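Beta-lactamase/D-alanine carboxypeptidase (Yersinia pestis, PDB 3OZH) probably acts as a serine hydrolase of the penicillin-binding protein and beta-lactamase family, cleaving D-alanyl peptides or beta-lactam rings. Local coordinates at residues D32-V37 / A245-A250; A61-L66 / F309-A314; R120-G125 / S160-D165. All coordinates share one frame; numbering follows the deposited sequence.

Contact 1 (D32-V37 / A245-A250); sequences DNNQVV and ASDNSA
N34 and D247 carry the direct hydrogen bonds of this surface contact. N34 holds CG anti to its carbonyl carbon (chi1 -60°), beside the backbone N, which carries the amide across to D247. The backbone N of D247 gives the firm bond, to N34 OD1 at 2.7 Å; it is nearly straight (162°) and meets the oxygen in its carbonyl plane. In return N34 ND2 points to D247 OD1, also 2.7 Å away, but this bond is weak because its N-H is bent well off line. The amide and carboxylate planes stand 60° apart and the two side chains cross at about a right angle.

Water bonding comes next. One water donates to both N33 O and A245 O, 2.8 Å from each, joining the two main chains. A second water donates to N34 OD1 and bonds to S246 OG.

Plain van der Waals contact is slight: S246 CB lies 3.5 Å from N34 OD1 and 3.6 Å from N33 O.

N33 and N34 form the two-residue loop of a beta hairpin, a type II' turn from D32 to Q35 that links strands 25-32 and 35-42. Backbone bonds between S246 and S249 close the facing loop in a similar way, and N320 binds both N33 and A245 N.

With polar atoms and water doing most of the joining at an exposed edge, the chemistry is that of a water-bridged surface join between hairpin and loop, not of a packed core.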
ATOM      1  N   ASP A  32      15.461   4.228  11.628  1.00 16.85           N
ATOM      2  CA  ASP A  32      16.140   5.525  11.656  1.00 17.00           C
ATOM      3  C   ASP A  32      17.638   5.307  11.440  1.00 15.56           C
ATOM      4  O   ASP A  32      18.398   5.050  12.398  1.00 13.83           O
ATOM      5  CB  ASP A  32      15.898   6.231  12.997  1.00 19.25           C
ATOM      6  CG  ASP A  32      16.476   7.646  13.041  1.00 27.32           C
ATOM      7  OD1 ASP A  32      17.403   7.969  12.261  1.00 26.48           O
ATOM      8  OD2 ASP A  32      16.002   8.452  13.876  1.00 33.36           O
ATOM      9  N   ASN A  33      18.066   5.417  10.187  1.00 15.26           N
ATOM     10  CA  ASN A  33      19.465   5.126   9.824  1.00 16.78           C
ATOM     11  C   ASN A  33      19.874   3.706  10.291  1.00 13.97           C
ATOM     12  O   ASN A  33      19.343   2.714   9.775  1.00 14.83           O
ATOM     13  CB  ASN A  33      20.406   6.219  10.359  1.00 19.66           C
ATOM     14  CG  ASN A  33      20.117   7.600   9.760  1.00 29.21           C
ATOM     15  OD1 ASN A  33      19.258   8.346  10.254  1.00 36.07           O
ATOM     16  ND2 ASN A  33      20.836   7.950   8.692  1.00 30.42           N
ATOM     17  N   ASN A  34      20.808   3.596  11.250  1.00 12.13           N
ATOM     18  CA  ASN A  34      21.232   2.275  11.748  1.00 15.01           C
ATOM     19  C   ASN A  34      20.339   1.665  12.836  1.00 18.71           C
ATOM     20  O   ASN A  34      20.552   0.517  13.237  1.00 21.36           O
ATOM     21  CB  ASN A  34      22.666   2.309  12.300  1.00 21.00           C
ATOM     22  CG  ASN A  34      23.682   2.730  11.270  1.00 26.78           C
ATOM     23  OD1 ASN A  34      23.735   2.196  10.153  1.00 23.80           O
ATOM     24  ND2 ASN A  34      24.494   3.710  11.639  1.00 30.90           N
ATOM     25  N   GLN A  35      19.379   2.434  13.339  1.00 14.91           N
ATOM     26  CA  GLN A  35      18.540   1.992  14.464  1.00 18.37           C
ATOM     27  C   GLN A  35      17.236   1.406  13.958  1.00 17.52           C
ATOM     28  O   GLN A  35      16.611   1.950  13.065  1.00 19.08           O
ATOM     29  CB  GLN A  35      18.203   3.165  15.398  1.00 20.96           C
ATOM     30  CG  GLN A  35      19.396   3.929  15.916  1.00 27.77           C
ATOM     31  CD  GLN A  35      20.435   3.024  16.538  1.00 34.96           C
ATOM     32  OE1 GLN A  35      21.597   3.021  16.124  1.00 39.95           O
ATOM     33  NE2 GLN A  35      20.023   2.245  17.537  1.00 35.54           N
ATOM     34  N   VAL A  36      16.837   0.277  14.517  1.00 19.41           N
ATOM     35  CA  VAL A  36      15.508  -0.243  14.262  1.00 18.28           C
ATOM     36  C   VAL A  36      14.820  -0.327  15.598  1.00 15.17           C
ATOM     37  O   VAL A  36      15.390  -0.846  16.554  1.00 14.54           O
ATOM     38  CB  VAL A  36      15.557  -1.648  13.659  1.00 21.66           C
ATOM     39  CG1 VAL A  36      14.144  -2.175  13.484  1.00 22.33           C
ATOM     40  CG2 VAL A  36      16.329  -1.639  12.344  1.00 21.36           C
ATOM     41  N   VAL A  37      13.608   0.202  15.694  1.00 13.22           N
ATOM     42  CA  VAL A  37      12.880   0.138  16.952  1.00 15.37           C
ATOM     43  C   VAL A  37      11.533  -0.476  16.685  1.00 17.11           C
ATOM     44  O   VAL A  37      10.805  -0.038  15.783  1.00 14.87           O
ATOM     45  CB  VAL A  37      12.686   1.535  17.569  1.00 16.93           C
ATOM     46  CG1 VAL A  37      11.886   1.434  18.877  1.00 15.61           C
ATOM     47  CG2 VAL A  37      14.026   2.189  17.794  1.00 20.30           C
ATOM     48  N   ALA A 245      18.922   4.203   3.416  1.00 16.68           N
ATOM     49  CA  ALA A 245      20.345   3.866   3.567  1.00 17.47           C
ATOM     50  C   ALA A 245      20.693   3.612   5.038  1.00 18.48           C
ATOM     51  O   ALA A 245      20.063   4.160   5.950  1.00 16.17           O
ATOM     52  CB  ALA A 245      21.224   4.975   2.994  1.00 15.31           C
ATOM     53  N   SER A 246      21.686   2.770   5.276  1.00 21.57           N
ATOM     54  CA  SER A 246      22.265   2.658   6.610  1.00 23.47           C
ATOM     55  C   SER A 246      23.756   2.528   6.421  1.00 24.98           C
ATOM     56  O   SER A 246      24.228   2.486   5.281  1.00 23.54           O
ATOM     57  CB  SER A 246      21.732   1.441   7.362  1.00 26.09           C
ATOM     58  OG  SER A 246      22.238   0.247   6.794  1.00 27.59           O
ATOM     59  N   ASP A 247      24.496   2.450   7.525  1.00 26.26           N
ATOM     60  CA  ASP A 247      25.947   2.387   7.437  1.00 29.00           C
ATOM     61  C   ASP A 247      26.363   1.225   6.550  1.00 25.70           C
ATOM     62  O   ASP A 247      27.360   1.312   5.832  1.00 30.03           O
ATOM     63  CB  ASP A 247      26.583   2.263   8.826  1.00 33.00           C
ATOM     64  CG  ASP A 247      26.728   3.608   9.522  1.00 42.84           C
ATOM     65  OD1 ASP A 247      27.058   3.625  10.725  1.00 47.25           O
ATOM     66  OD2 ASP A 247      26.516   4.655   8.867  1.00 46.54           O
ATOM     67  N   ASN A 248      25.584   0.149   6.584  1.00 25.81           N
ATOM     68  CA  ASN A 248      25.931  -1.062   5.846  1.00 32.00           C
ATOM     69  C   ASN A 248      25.162  -1.301   4.555  1.00 33.31           C
ATOM     70  O   ASN A 248      25.490  -2.215   3.790  1.00 33.98           O
ATOM     71  CB  ASN A 248      25.784  -2.293   6.751  1.00 40.21           C
ATOM     72  CG  ASN A 248      26.836  -2.339   7.847  1.00 45.45           C
ATOM     73  OD1 ASN A 248      27.828  -1.607   7.801  1.00 47.61           O
ATOM     74  ND2 ASN A 248      26.626  -3.203   8.838  1.00 47.43           N
ATOM     75  N   SER A 249      24.138  -0.498   4.294  1.00 30.42           N
ATOM     76  CA  SER A 249      23.308  -0.753   3.124  1.00 27.96           C
ATOM     77  C   SER A 249      22.956   0.534   2.370  1.00 25.24           C
ATOM     78  O   SER A 249      22.852   1.601   2.975  1.00 25.54           O
ATOM     79  CB  SER A 249      22.043  -1.494   3.569  1.00 32.95           C
ATOM     80  OG  SER A 249      21.403  -0.816   4.652  1.00 33.23           O
ATOM     81  N   ALA A 250      22.815   0.439   1.051  1.00 23.91           N
ATOM     82  CA  ALA A 250      22.250   1.525   0.248  1.00 24.23           C
ATOM     83  C   ALA A 250      20.843   1.106  -0.170  1.00 19.46           C
ATOM     84  O   ALA A 250      20.541  -0.086  -0.169  1.00 18.19           O
ATOM     85  CB  ALA A 250      23.096   1.792  -0.985  1.00 23.97           C
TER
HETATM   86  O   HOH W   1      18.009   2.751   7.329  1.00 14.36           O
HETATM   87  O   HOH W   2      23.457  -0.791   9.430  1.00 32.85           O

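Contact 2 (A61-L66 / F309-A314); sequences ASITKL and FITYMA
I63 sends CG1 toward T311 and M313 because its first torsion sets that branch anti to the carbonyl carbon (chi1 -56°), while on the strand T311 holds OG1 between its backbone N and carbonyl carbon (chi1 50°). The two groups therefore meet with I63 CG1 3.4 Å from T311 OG1, the side chains running at a slant to each other. Farther along the same strand, I63 CD1 lies 4.0 Å from the backbone N of M313 and 4.1 Å from its CB; the I63 side chain crosses that of this selenomethionine at about a right angle. A61 adds its methyl, with CB 4.4 Å from T311 OG1.

The T311 hydroxyl is already engaged: it bonds to the carbonyl of I60, just ahead of A61, and weakly to G304 O. Within the turn, T64 OG1 donates to A61 O at 2.6 Å, and the same hydroxyl is bonded to I229 N. Helix 233-241 closes over M313 through M236, W239 and M240.

This is the buried centre of the fold, where the start of helix 64-77 lies against strand 309-316 of the large antiparallel sheet. S62 and K65 fit the SxxK pattern of serine penicillin-binding proteins and beta-lactamases, with S62 as the probable nucleophile. Both bond to Y159 OH, and S62 also touches K302 on the neighbouring strand 299-306.

Apolar contact plus one hydroxyl tied to a main-chain carbonyl thus seats the probable nucleophile's turn on the sheet, and leaves the polar ends of S62 and K65 directed to other partners.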
ATOM      1  N   ALA A  61      -3.433  -4.370   3.551  1.00 11.44           N
ATOM      2  CA  ALA A  61      -4.465  -3.669   2.802  1.00 11.51           C
ATOM      3  C   ALA A  61      -3.823  -2.835   1.696  1.00 10.04           C
ATOM      4  O   ALA A  61      -2.974  -3.338   0.961  1.00 11.46           O
ATOM      5  CB  ALA A  61      -5.313  -2.769   3.763  1.00 14.99           C
ATOM      6  N   SER A  62      -4.182  -1.553   1.597  1.00 10.28           N
ATOM      7  CA  SER A  62      -3.800  -0.750   0.422  1.00 13.73           C
ATOM      8  C   SER A  62      -2.315  -0.473   0.285  1.00 13.01           C
ATOM      9  O   SER A  62      -1.877   0.049  -0.752  1.00 12.83           O
ATOM     10  CB  SER A  62      -4.558   0.586   0.380  1.00 21.95           C
ATOM     11  OG  SER A  62      -5.800   0.447  -0.287  1.00 27.07           O
ATOM     12  N   ILE A  63      -1.537  -0.766   1.326  1.00  6.96           N
ATOM     13  CA  ILE A  63      -0.085  -0.710   1.188  1.00  6.97           C
ATOM     14  C   ILE A  63       0.348  -1.662   0.056  1.00 10.82           C
ATOM     15  O   ILE A  63       1.404  -1.466  -0.572  1.00 10.16           O
ATOM     16  CB  ILE A  63       0.625  -1.067   2.519  1.00 15.02           C
ATOM     17  CG1 ILE A  63       0.152  -0.147   3.644  1.00 19.29           C
ATOM     18  CG2 ILE A  63       2.135  -1.011   2.348  1.00 12.60           C
ATOM     19  CD1 ILE A  63       0.858   1.152   3.727  1.00 21.45           C
ATOM     20  N   THR A  64      -0.500  -2.661  -0.215  1.00 10.78           N
ATOM     21  CA  THR A  64      -0.354  -3.541  -1.391  1.00 11.05           C
ATOM     22  C   THR A  64      -0.015  -2.764  -2.662  1.00 13.77           C
ATOM     23  O   THR A  64       0.795  -3.220  -3.473  1.00 12.69           O
ATOM     24  CB  THR A  64      -1.633  -4.371  -1.645  1.00 11.55           C
ATOM     25  OG1 THR A  64      -1.870  -5.234  -0.517  1.00 10.03           O
ATOM     26  CG2 THR A  64      -1.486  -5.247  -2.930  1.00 12.65           C
ATOM     27  N   LYS A  65      -0.629  -1.591  -2.834  1.00 12.37           N
ATOM     28  CA  LYS A  65      -0.413  -0.784  -4.045  1.00 10.03           C
ATOM     29  C   LYS A  65       1.044  -0.411  -4.310  1.00  9.82           C
ATOM     30  O   LYS A  65       1.473  -0.335  -5.468  1.00 10.86           O
ATOM     31  CB  LYS A  65      -1.282   0.473  -4.022  1.00 11.13           C
ATOM     32  CG  LYS A  65      -2.779   0.175  -4.193  1.00 12.47           C
ATOM     33  CD  LYS A  65      -3.611   1.454  -4.330  1.00  9.71           C
ATOM     34  CE  LYS A  65      -5.103   1.140  -4.461  1.00  9.84           C
ATOM     35  NZ  LYS A  65      -5.676   0.567  -3.210  1.00  8.51           N
ATOM     36  N   LEU A  66       1.807  -0.166  -3.248  1.00  6.96           N
ATOM     37  CA  LEU A  66       3.239   0.137  -3.400  1.00  7.56           C
ATOM     38  C   LEU A  66       4.020  -1.023  -3.995  1.00  9.51           C
ATOM     39  O   LEU A  66       5.005  -0.826  -4.707  1.00  8.88           O
ATOM     40  CB  LEU A  66       3.850   0.540  -2.061  1.00  6.18           C
ATOM     41  CG  LEU A  66       3.106   1.659  -1.320  1.00  8.50           C
ATOM     42  CD1 LEU A  66       3.836   1.976  -0.012  1.00  9.02           C
ATOM     43  CD2 LEU A  66       2.985   2.935  -2.181  1.00  8.94           C
ATOM     44  N   PHE A 309      -8.263  -4.030   9.819  1.00 11.15           N
ATOM     45  CA  PHE A 309      -6.891  -3.511   9.908  1.00  9.78           C
ATOM     46  C   PHE A 309      -6.856  -2.097   9.343  1.00 11.35           C
ATOM     47  O   PHE A 309      -7.540  -1.809   8.349  1.00 11.40           O
ATOM     48  CB  PHE A 309      -5.921  -4.372   9.070  1.00  7.85           C
ATOM     49  CG  PHE A 309      -5.621  -5.722   9.691  1.00 10.73           C
ATOM     50  CD1 PHE A 309      -4.507  -5.894  10.525  1.00 10.50           C
ATOM     51  CD2 PHE A 309      -6.446  -6.801   9.454  1.00 10.92           C
ATOM     52  CE1 PHE A 309      -4.245  -7.131  11.111  1.00 12.10           C
ATOM     53  CE2 PHE A 309      -6.189  -8.047  10.043  1.00  9.45           C
ATOM     54  CZ  PHE A 309      -5.079  -8.202  10.879  1.00 11.74           C
ATOM     55  N   ILE A 310      -6.066  -1.230   9.971  1.00  8.36           N
ATOM     56  CA  ILE A 310      -5.624   0.007   9.326  1.00 10.59           C
ATOM     57  C   ILE A 310      -4.095   0.093   9.351  1.00 13.01           C
ATOM     58  O   ILE A 310      -3.441  -0.284  10.342  1.00 13.21           O
ATOM     59  CB  ILE A 310      -6.246   1.256   9.969  1.00 10.79           C
ATOM     60  CG1 ILE A 310      -5.990   1.284  11.477  1.00  9.44           C
ATOM     61  CG2 ILE A 310      -7.764   1.330   9.657  1.00 11.87           C
ATOM     62  CD1 ILE A 310      -6.443   2.598  12.172  1.00 10.08           C
ATOM     63  N   THR A 311      -3.518   0.599   8.271  1.00  7.73           N
ATOM     64  CA  THR A 311      -2.070   0.594   8.152  1.00  7.95           C
ATOM     65  C   THR A 311      -1.618   1.934   7.598  1.00  7.92           C
ATOM     66  O   THR A 311      -2.376   2.609   6.911  1.00  9.21           O
ATOM     67  CB  THR A 311      -1.585  -0.507   7.194  1.00  7.12           C
ATOM     68  OG1 THR A 311      -2.337  -0.413   5.973  1.00  7.39           O
ATOM     69  CG2 THR A 311      -1.778  -1.907   7.818  1.00  8.58           C
ATOM     70  N   TYR A 312      -0.371   2.292   7.894  1.00  6.52           N
ATOM     71  CA  TYR A 312       0.203   3.533   7.407  1.00  7.68           C
ATOM     72  C   TYR A 312       1.702   3.355   7.328  1.00  8.49           C
ATOM     73  O   TYR A 312       2.316   2.777   8.242  1.00  9.04           O
ATOM     74  CB  TYR A 312      -0.140   4.675   8.392  1.00  7.36           C
ATOM     75  CG  TYR A 312       0.290   6.070   7.965  1.00  8.25           C
ATOM     76  CD1 TYR A 312      -0.041   6.565   6.711  1.00  7.39           C
ATOM     77  CD2 TYR A 312       0.991   6.911   8.842  1.00  6.34           C
ATOM     78  CE1 TYR A 312       0.327   7.864   6.321  1.00  8.22           C
ATOM     79  CE2 TYR A 312       1.385   8.203   8.448  1.00  8.70           C
ATOM     80  CZ  TYR A 312       1.039   8.673   7.190  1.00  8.69           C
ATOM     81  OH  TYR A 312       1.425   9.961   6.795  1.00  8.02           O
HETATM   82  N   MSE A 313       2.295   3.863   6.256  1.00  7.77           N
HETATM   83  CA  MSE A 313       3.754   3.926   6.151  1.00  7.29           C
HETATM   84  C   MSE A 313       4.107   5.361   5.777  1.00  8.86           C
HETATM   85  O   MSE A 313       3.517   5.941   4.857  1.00  9.44           O
HETATM   86  CB  MSE A 313       4.281   2.977   5.071  1.00  6.67           C
HETATM   87  CG  MSE A 313       5.829   3.046   4.906  1.00  9.95           C
HETATM   88 SE   MSE A 313       6.519   1.646   3.716  0.74 22.52          SE
HETATM   89  CE  MSE A 313       5.923   0.021   4.637  1.00 13.14           C
ATOM     90  N   ALA A 314       5.044   5.936   6.513  1.00  8.31           N
ATOM     91  CA  ALA A 314       5.478   7.303   6.275  1.00 11.72           C
ATOM     92  C   ALA A 314       7.003   7.333   6.299  1.00 13.51           C
ATOM     93  O   ALA A 314       7.630   6.779   7.222  1.00 15.14           O
ATOM     94  CB  ALA A 314       4.922   8.219   7.354  1.00 10.66           C
TER

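Contact 3 (R120-G125 / S160-D165); sequences REQPGG and SNLAYD
R120 meets N161 and L162 through its carbonyl oxygen, which takes two backbone N-H groups at the start of helix 161-175. N161 N lies 2.9 Å from R120 O, in the carbonyl plane; L162 N is 3.1 Å from the same oxygen and more nearly in line (171°), though tilted from that plane. The third bond joins side chains: N161 ND2 gives a hydrogen to E121 OE2 at 2.6 Å. OE2 lies in the amide plane of N161, whereas ND2 meets it from above the carboxylate plane. A bend at chi2 (-80°) curls the E121 chain back to reach it. Beside these bonds, L162 CD2 packs 3.9 Å from Q122 N, and L162 CD1 sits 4.2 Å from Q122 CB.

Y159, S160 and N161 match the (S/Y)xN pattern of penicillin-recognising serine enzymes, consistent with a place at the active-site edge. In keeping with this, N161 OD1 bonds to K65 NZ, so the amide is gripped at both ends and its rotation is fixed.

One shell out, a water accepts from N161 ND2 and, at 2.9 Å, from R120 NH2, meeting the guanidinium at its edge. S160 is the N-cap of the helix: its OG accepts from A163 N at 3.0 Å and also bonds to P119 O, just before R120. Farther back, W143 and R140 of helix 137-144 pack against Q122.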
ATOM      1  N   ARG A 120     -13.844   3.782  -8.230  1.00 12.55           N
ATOM      2  CA  ARG A 120     -13.058   3.265  -7.122  1.00 15.02           C
ATOM      3  C   ARG A 120     -13.162   1.730  -7.015  1.00 15.20           C
ATOM      4  O   ARG A 120     -12.159   1.063  -6.794  1.00 11.05           O
ATOM      5  CB  ARG A 120     -13.469   3.944  -5.808  1.00 12.90           C
ATOM      6  CG  ARG A 120     -12.688   3.443  -4.614  1.00 14.37           C
ATOM      7  CD  ARG A 120     -13.031   4.203  -3.335  1.00 18.08           C
ATOM      8  NE  ARG A 120     -12.305   3.638  -2.197  1.00 16.91           N
ATOM      9  CZ  ARG A 120     -11.502   4.324  -1.388  1.00 17.43           C
ATOM     10  NH1 ARG A 120     -11.313   5.635  -1.564  1.00 15.54           N
ATOM     11  NH2 ARG A 120     -10.884   3.690  -0.387  1.00 16.94           N
ATOM     12  N   GLU A 121     -14.371   1.197  -7.192  1.00 15.02           N
ATOM     13  CA  GLU A 121     -14.626  -0.247  -7.213  1.00 16.40           C
ATOM     14  C   GLU A 121     -15.469  -0.574  -8.438  1.00 16.22           C
ATOM     15  O   GLU A 121     -16.173   0.289  -8.951  1.00 12.04           O
ATOM     16  CB  GLU A 121     -15.433  -0.677  -5.987  1.00 17.50           C
ATOM     17  CG  GLU A 121     -14.830  -0.276  -4.674  1.00 21.46           C
ATOM     18  CD  GLU A 121     -13.720  -1.200  -4.225  1.00 25.06           C
ATOM     19  OE1 GLU A 121     -13.557  -2.301  -4.807  1.00 27.12           O
ATOM     20  OE2 GLU A 121     -13.014  -0.826  -3.267  1.00 26.18           O
ATOM     21  N   GLN A 122     -15.407  -1.823  -8.886  1.00 13.92           N
ATOM     22  CA  GLN A 122     -16.305  -2.297  -9.916  1.00 16.83           C
ATOM     23  C   GLN A 122     -17.704  -2.216  -9.319  1.00 21.81           C
ATOM     24  O   GLN A 122     -17.933  -2.691  -8.217  1.00 20.64           O
ATOM     25  CB  GLN A 122     -15.980  -3.752 -10.294  1.00 18.12           C
ATOM     26  CG  GLN A 122     -16.882  -4.322 -11.394  1.00 18.56           C
ATOM     27  CD  GLN A 122     -16.505  -5.731 -11.813  1.00 21.30           C
ATOM     28  OE1 GLN A 122     -17.367  -6.536 -12.163  1.00 24.96           O
ATOM     29  NE2 GLN A 122     -15.214  -6.027 -11.804  1.00 20.37           N
ATOM     30  N   PRO A 123     -18.632  -1.590 -10.037  1.00 26.25           N
ATOM     31  CA  PRO A 123     -20.011  -1.495  -9.541  1.00 31.24           C
ATOM     32  C   PRO A 123     -20.701  -2.859  -9.497  1.00 33.46           C
ATOM     33  O   PRO A 123     -20.322  -3.777 -10.230  1.00 32.82           O
ATOM     34  CB  PRO A 123     -20.708  -0.616 -10.590  1.00 31.21           C
ATOM     35  CG  PRO A 123     -19.612  -0.049 -11.457  1.00 30.99           C
ATOM     36  CD  PRO A 123     -18.467  -1.000 -11.371  1.00 28.46           C
ATOM     37  N   GLY A 124     -21.695  -2.988  -8.624  1.00 37.94           N
ATOM     38  CA  GLY A 124     -22.653  -4.072  -8.707  1.00 41.28           C
ATOM     39  C   GLY A 124     -22.237  -5.415  -8.143  1.00 44.20           C
ATOM     40  O   GLY A 124     -22.692  -6.457  -8.631  1.00 47.46           O
ATOM     41  N   GLY A 125     -21.396  -5.405  -7.114  1.00 43.82           N
ATOM     42  CA  GLY A 125     -20.944  -6.646  -6.513  1.00 46.99           C
ATOM     43  C   GLY A 125     -21.928  -7.212  -5.510  1.00 51.23           C
ATOM     44  O   GLY A 125     -22.909  -6.554  -5.176  1.00 49.29           O
ATOM     45  N   SER A 160      -8.534   4.555  -6.624  1.00 10.89           N
ATOM     46  CA  SER A 160      -9.208   3.392  -7.170  1.00 12.35           C
ATOM     47  C   SER A 160      -8.533   2.057  -6.849  1.00 12.09           C
ATOM     48  O   SER A 160      -7.324   1.875  -7.060  1.00  9.51           O
ATOM     49  CB  SER A 160      -9.416   3.568  -8.692  1.00 12.54           C
ATOM     50  OG  SER A 160      -9.953   2.401  -9.273  1.00 14.25           O
ATOM     51  N   ASN A 161      -9.326   1.120  -6.341  1.00 10.20           N
ATOM     52  CA  ASN A 161      -8.851  -0.249  -6.148  1.00  9.98           C
ATOM     53  C   ASN A 161      -8.955  -1.033  -7.454  1.00  9.45           C
ATOM     54  O   ASN A 161      -8.029  -1.715  -7.855  1.00 13.95           O
ATOM     55  CB  ASN A 161      -9.651  -0.946  -5.037  1.00  9.51           C
ATOM     56  CG  ASN A 161      -9.430  -0.297  -3.685  1.00 14.16           C
ATOM     57  OD1 ASN A 161      -8.300   0.045  -3.331  1.00 14.24           O
ATOM     58  ND2 ASN A 161     -10.511  -0.116  -2.922  1.00 13.33           N
ATOM     59  N   LEU A 162     -10.106  -0.907  -8.113  1.00  9.08           N
ATOM     60  CA  LEU A 162     -10.347  -1.534  -9.397  1.00  9.08           C
ATOM     61  C   LEU A 162      -9.177  -1.296 -10.359  1.00  8.75           C
ATOM     62  O   LEU A 162      -8.687  -2.223 -10.998  1.00  9.02           O
ATOM     63  CB  LEU A 162     -11.636  -0.969 -10.002  1.00  8.50           C
ATOM     64  CG  LEU A 162     -11.933  -1.445 -11.435  1.00 11.98           C
ATOM     65  CD1 LEU A 162     -11.992  -2.975 -11.480  1.00 11.18           C
ATOM     66  CD2 LEU A 162     -13.252  -0.827 -11.974  1.00 15.04           C
ATOM     67  N   ALA A 163      -8.772  -0.039 -10.496  1.00  9.58           N
ATOM     68  CA  ALA A 163      -7.711   0.313 -11.426  1.00  9.58           C
ATOM     69  C   ALA A 163      -6.399  -0.403 -11.089  1.00 12.45           C
ATOM     70  O   ALA A 163      -5.674  -0.837 -11.984  1.00  9.01           O
ATOM     71  CB  ALA A 163      -7.523   1.844 -11.463  1.00  8.65           C
ATOM     72  N   TYR A 164      -6.121  -0.562  -9.792  1.00 12.52           N
ATOM     73  CA  TYR A 164      -4.905  -1.217  -9.349  1.00 10.69           C
ATOM     74  C   TYR A 164      -4.927  -2.741  -9.583  1.00 12.34           C
ATOM     75  O   TYR A 164      -3.890  -3.336  -9.899  1.00 11.08           O
ATOM     76  CB  TYR A 164      -4.589  -0.865  -7.879  1.00  8.84           C
ATOM     77  CG  TYR A 164      -3.431   0.084  -7.780  1.00  9.09           C
ATOM     78  CD1 TYR A 164      -2.124  -0.398  -7.651  1.00  7.15           C
ATOM     79  CD2 TYR A 164      -3.631   1.477  -7.895  1.00 10.20           C
ATOM     80  CE1 TYR A 164      -1.039   0.471  -7.600  1.00 10.52           C
ATOM     81  CE2 TYR A 164      -2.565   2.352  -7.840  1.00 12.13           C
ATOM     82  CZ  TYR A 164      -1.267   1.850  -7.692  1.00 11.71           C
ATOM     83  OH  TYR A 164      -0.191   2.703  -7.642  1.00 10.63           O
ATOM     84  N   ASP A 165      -6.093  -3.367  -9.449  1.00 12.90           N
ATOM     85  CA  ASP A 165      -6.205  -4.791  -9.782  1.00 15.39           C
ATOM     86  C   ASP A 165      -6.107  -5.047 -11.303  1.00 16.73           C
ATOM     87  O   ASP A 165      -5.508  -6.043 -11.742  1.00 17.17           O
ATOM     88  CB  ASP A 165      -7.477  -5.380  -9.162  1.00 16.62           C
ATOM     89  CG  ASP A 165      -7.394  -5.416  -7.641  1.00 19.85           C
ATOM     90  OD1 ASP A 165      -6.323  -5.844  -7.146  1.00 19.69           O
ATOM     91  OD2 ASP A 165      -8.355  -4.998  -6.952  1.00 19.28           O
TER
HETATM   92  O   HOH W   3     -10.490   0.887  -0.004  1.00 33.41           O

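Contacts 2 and 3 adjoin, their centres about 17 Å apart, and touch where K65 meets N161; together they bring helix 64-77, helix 161-175 and strand 309-316 to what is probably the active site. Contact 1 lies apart, its centre about 22 Å from that of contact 2 and about 38 Å from that of contact 3, and on the opposite side of the chain's centre from contact 3. The large antiparallel sheet links contacts 1 and 2, through its outermost strand 35-42 and the more central 309-316. Along the chain, contacts 1 and 2 interleave, and contact 3 is nested within both, so the helical part between 66 and 245 is closed back onto the sheet.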